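PDB 3M4U: tyrosine specific protein phosphatase, putative from Trypanosoma brucei, which dephosphorylates the nucleolar protein NOPP44/46, acting as a tyrosine phosphatase and as a life cycle switch of the parasite. Local coordinates for residues 7-10 and 11-14; 279-282 and 283-287. One frame throughout, in Å; residues are numbered along the deposited sequence.

Contact 1. Residues 7-10 and 11-14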
loop_
_atom_site.group_PDB
_atom_site.type_symbol
_atom_site.label_atom_id
_atom_site.label_comp_id
_atom_site.label_asym_id
_atom_site.label_seq_id
_atom_site.Cartn_x
_atom_site.Cartn_y
_atom_site.Cartn_z
ATOM N N PHE A 7 -17.504 18.766 -9.827
ATOM C CA PHE A 7 -16.501 17.848 -10.351
ATOM C C PHE A 7 -16.594 17.777 -11.877
ATOM O O PHE A 7 -17.232 16.890 -12.434
ATOM C CB PHE A 7 -16.615 16.467 -9.687
ATOM C CG PHE A 7 -15.345 15.663 -9.755
ATOM C CD1 PHE A 7 -14.198 16.108 -9.131
ATOM C CD2 PHE A 7 -15.296 14.470 -10.455
ATOM C CE1 PHE A 7 -13.033 15.386 -9.204
ATOM C CE2 PHE A 7 -14.129 13.739 -10.519
ATOM C CZ PHE A 7 -13.000 14.200 -9.898
ATOM N N PRO A 8 -15.952 18.741 -12.547
ATOM C CA PRO A 8 -15.966 18.943 -14.001
ATOM C C PRO A 8 -15.594 17.699 -14.798
ATOM O O PRO A 8 -15.994 17.582 -15.958
ATOM C CB PRO A 8 -14.922 20.048 -14.203
ATOM C CG PRO A 8 -14.992 20.841 -12.928
ATOM C CD PRO A 8 -15.187 19.796 -11.858
ATOM N N MET A 9 -14.843 16.785 -14.186
ATOM C CA MET A 9 -14.483 15.541 -14.860
ATOM C C MET A 9 -15.724 14.705 -15.188
ATOM O O MET A 9 -15.725 13.935 -16.140
ATOM C CB MET A 9 -13.503 14.716 -14.014
ATOM C CG MET A 9 -13.280 13.293 -14.521
ATOM S SD MET A 9 -12.141 13.207 -15.930
ATOM C CE MET A 9 -10.583 13.421 -15.077
ATOM N N ALA A 10 -16.777 14.849 -14.397
ATOM C CA ALA A 10 -17.959 14.031 -14.599
ATOM C C ALA A 10 -18.734 14.504 -15.834
ATOM O O ALA A 10 -19.452 13.718 -16.468
ATOM C CB ALA A 10 -18.838 14.048 -13.355
ATOM N N GLN A 11 -18.579 15.782 -16.183
ATOM C CA GLN A 11 -19.269 16.340 -17.354
ATOM C C GLN A 11 -18.521 16.081 -18.666
ATOM O O GLN A 11 -19.097 16.214 -19.749
ATOM C CB GLN A 11 -19.499 17.850 -17.208
ATOM C CG GLN A 11 -19.467 18.385 -15.797
ATOM C CD GLN A 11 -20.522 17.763 -14.935
ATOM O OE1 GLN A 11 -21.451 17.129 -15.438
ATOM N NE2 GLN A 11 -20.391 17.932 -13.624
ATOM N N LEU A 12 -17.237 15.743 -18.571
ATOM C CA LEU A 12 -16.439 15.441 -19.759
ATOM C C LEU A 12 -16.972 14.184 -20.455
ATOM O O LEU A 12 -17.520 13.281 -19.803
ATOM C CB LEU A 12 -14.953 15.252 -19.397
ATOM C CG LEU A 12 -13.907 16.372 -19.542
ATOM C CD1 LEU A 12 -14.475 17.721 -19.998
ATOM C CD2 LEU A 12 -13.130 16.535 -18.250
ATOM N N SER A 13 -16.818 14.130 -21.778
ATOM C CA SER A 13 -17.195 12.945 -22.527
ATOM C C SER A 13 -16.189 11.863 -22.175
ATOM O O SER A 13 -15.040 12.161 -21.841
ATOM C CB SER A 13 -17.145 13.213 -24.022
ATOM O OG SER A 13 -15.799 13.249 -24.470
ATOM N N THR A 14 -16.613 10.605 -22.247
ATOM C CA THR A 14 -15.702 9.518 -21.921
ATOM C C THR A 14 -14.334 9.690 -22.595
ATOM O O THR A 14 -13.302 9.644 -21.921
ATOM C CB THR A 14 -16.306 8.150 -22.231
ATOM O OG1 THR A 14 -17.415 7.930 -21.352
ATOM C CG2 THR A 14 -15.275 7.064 -22.005
#
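Gln11 folds back over the turn that precedes it. Its backbone N donates to Pro8 O at 3.2 Å. The CG of Gln11 lies 3.6 Å from the same Pro8 O. The chain then bends at chi2 (-60°) and carries the amide back toward the N terminus. There Gln11 NE2 comes within 3.5 Å of Phe7 O. Ala10 CB lies to one side of the amide, 4.2 Å from Gln11 NE2. Phe7 O already accepts a bond from Ala10 N at 2.9 Å.

Leu12 continues the chain with two weak bonds from its N, to Pro8 O and to Met9 O. Leu12 CB rests 3.6 Å from Met9 O. One methyl, Leu12 CD2, meets Met9 SD at 4.2 Å, where the two side chains cross at about a right angle. The CG of Met9 is anti to the backbone N, and the bends beyond it turn Met9 toward Arg20, Met21 and Tyr284. Met9 O also takes a bond from Gln17 NE2.

Ala10 packs its methyl on Val293. The bonds from Ala10 N and Gln11 N and the weak ones from Leu12 N, with the backbone angles of residues 8-11, make residues 7-12 a run of overlapping type I beta turns. At the next residue, Ser13 OG caps Ala16 N. The whole is a turn segment leading into the N-cap of helix 14-31.

Contact 2. Residues 279-282 and 283-287; sequences QYAV and IYMTV
Tyr284 lies one helical turn after Tyr280, and the two side chains run side by side. Followed outward, Tyr284 begins with CB, 3.5 Å from Ala281 O. Its chi1 of -96° is away from a staggered value. The ring is thereby set with one edge against Tyr280. CD2 stands over one face of the Tyr280 ring, toward the rim. CE2 comes nearest, just outside the rim of that ring, 3.6 Å from Tyr280 CE2. This is a T-shaped pair, with the edge of Tyr284 on the face of Tyr280. The ring centroids are 5.4 Å apart and the planes stand at 84°. At the tip, Tyr284 OH is 3.9 Å from Tyr280 OH. Both hydroxyls are hydrogen-bonded to Glu24 OE1, so one carboxylate oxygen of helix 14-31 holds the pair.

The next two residues carry the firmer backbone bonds. Met285 N donates to Ala281 O at 2.8 Å. Val282 O is gripped twice by Thr286. The backbone N of Thr286 binds it at 2.9 Å, and OG1 binds it at 2.8 Å from above the carbonyl plane. OG1 lies beside the backbone N of its own residue, so it can reach back one turn and satisfy its hydroxyl within the helix.

At the start of the segment, Gln279 binds Gly201 O and Gln275 N, and its side chain is about 5 Å from a bound phosphate ion. Gln275 probably corresponds to the Q-loop glutamine of tyrosine phosphatases. The arrangement is an i to i+4 aromatic pair, both tyrosines buried, on helix 277-290, which follows that loop in the phosphatase fold.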
loop_
_atom_site.group_PDB
_atom_site.type_symbol
_atom_site.label_atom_id
_atom_site.label_comp_id
_atom_site.label_asym_id
_atom_site.label_seq_id
_atom_site.Cartn_x
_atom_site.Cartn_y
_atom_site.Cartn_z
ATOM N N GLN A 279 -4.191 2.528 -13.293
ATOM C CA GLN A 279 -4.327 2.604 -11.850
ATOM C C GLN A 279 -4.821 3.984 -11.459
ATOM O O GLN A 279 -5.686 4.122 -10.600
ATOM C CB GLN A 279 -3.000 2.245 -11.167
ATOM C CG GLN A 279 -2.609 0.796 -11.400
ATOM C CD GLN A 279 -1.259 0.421 -10.810
ATOM O OE1 GLN A 279 -0.392 1.275 -10.616
ATOM N NE2 GLN A 279 -1.071 -0.869 -10.544
ATOM N N TYR A 280 -4.259 4.999 -12.102
ATOM C CA TYR A 280 -4.669 6.380 -11.911
ATOM C C TYR A 280 -6.155 6.472 -12.155
ATOM O O TYR A 280 -6.879 7.113 -11.398
ATOM C CB TYR A 280 -3.922 7.287 -12.898
ATOM C CG TYR A 280 -4.116 8.783 -12.686
ATOM C CD1 TYR A 280 -3.900 9.360 -11.435
ATOM C CD2 TYR A 280 -4.489 9.623 -13.743
ATOM C CE1 TYR A 280 -4.063 10.715 -11.231
ATOM C CE2 TYR A 280 -4.651 10.993 -13.547
ATOM C CZ TYR A 280 -4.438 11.530 -12.285
ATOM O OH TYR A 280 -4.590 12.879 -12.056
ATOM N N ALA A 281 -6.609 5.808 -13.212
ATOM C CA ALA A 281 -8.021 5.798 -13.579
ATOM C C ALA A 281 -8.918 5.235 -12.470
ATOM O O ALA A 281 -9.997 5.770 -12.198
ATOM C CB ALA A 281 -8.217 5.024 -14.861
ATOM N N VAL A 282 -8.472 4.152 -11.839
ATOM C CA VAL A 282 -9.212 3.557 -10.729
ATOM C C VAL A 282 -9.588 4.606 -9.673
ATOM O O VAL A 282 -10.732 4.660 -9.210
ATOM C CB VAL A 282 -8.405 2.392 -10.099
ATOM C CG1 VAL A 282 -8.896 2.049 -8.692
ATOM C CG2 VAL A 282 -8.462 1.184 -11.004
ATOM N N ILE A 283 -8.630 5.458 -9.316
ATOM C CA ILE A 283 -8.884 6.506 -8.323
ATOM C C ILE A 283 -9.999 7.458 -8.773
ATOM O O ILE A 283 -10.890 7.794 -7.983
ATOM C CB ILE A 283 -7.597 7.302 -7.978
ATOM C CG1 ILE A 283 -6.465 6.336 -7.633
ATOM C CG2 ILE A 283 -7.827 8.235 -6.798
ATOM C CD1 ILE A 283 -5.151 7.024 -7.420
ATOM N N TYR A 284 -9.954 7.882 -10.035
ATOM C CA TYR A 284 -11.003 8.745 -10.580
ATOM C C TYR A 284 -12.331 8.032 -10.570
ATOM O O TYR A 284 -13.359 8.620 -10.264
ATOM C CB TYR A 284 -10.689 9.173 -12.016
ATOM C CG TYR A 284 -10.021 10.515 -12.137
ATOM C CD1 TYR A 284 -10.692 11.681 -11.782
ATOM C CD2 TYR A 284 -8.711 10.622 -12.601
ATOM C CE1 TYR A 284 -10.070 12.933 -11.882
ATOM C CE2 TYR A 284 -8.088 11.859 -12.716
ATOM C CZ TYR A 284 -8.779 13.013 -12.365
ATOM O OH TYR A 284 -8.166 14.243 -12.476
ATOM N N MET A 285 -12.296 6.748 -10.901
ATOM C CA MET A 285 -13.510 5.974 -11.022
ATOM C C MET A 285 -14.124 5.710 -9.663
ATOM O O MET A 285 -15.313 5.442 -9.560
ATOM C CB MET A 285 -13.228 4.656 -11.719
ATOM C CG MET A 285 -12.904 4.763 -13.192
ATOM S SD MET A 285 -12.608 3.090 -13.818
ATOM C CE MET A 285 -12.101 3.434 -15.506
ATOM N N THR A 286 -13.302 5.763 -8.621
ATOM C CA THR A 286 -13.791 5.556 -7.275
ATOM C C THR A 286 -14.549 6.806 -6.894
ATOM O O THR A 286 -15.643 6.736 -6.343
ATOM C CB THR A 286 -12.632 5.343 -6.282
ATOM O OG1 THR A 286 -11.851 4.220 -6.701
ATOM C CG2 THR A 286 -13.176 5.080 -4.873
ATOM N N VAL A 287 -13.948 7.953 -7.202
ATOM C CA VAL A 287 -14.578 9.266 -7.016
ATOM C C VAL A 287 -15.890 9.438 -7.791
ATOM O O VAL A 287 -16.932 9.749 -7.199
ATOM C CB VAL A 287 -13.633 10.386 -7.463
ATOM C CG1 VAL A 287 -14.346 11.743 -7.423
ATOM C CG2 VAL A 287 -12.375 10.379 -6.598
#

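Contact 1 comes first, near the N terminus, and closes a short run of turns before helix 14-31. Contact 2 comes much later, within helix 277-290. The two are in series along the chain; neither nests in the other nor crosses it. In space they meet, with centres about 13 Å apart. Met9 CE packs on Tyr284 CE1 at 3.3 Å, and Phe7 CE2 on Val287 CG1 at 3.7 Å. Helix 14-31 joins them further: Met21 touches both Met9 and Tyr284. The N-terminal turns and the first long helix are thus tied to the late helix 277-290, which packs in turn on helices 234-250 and 258-269.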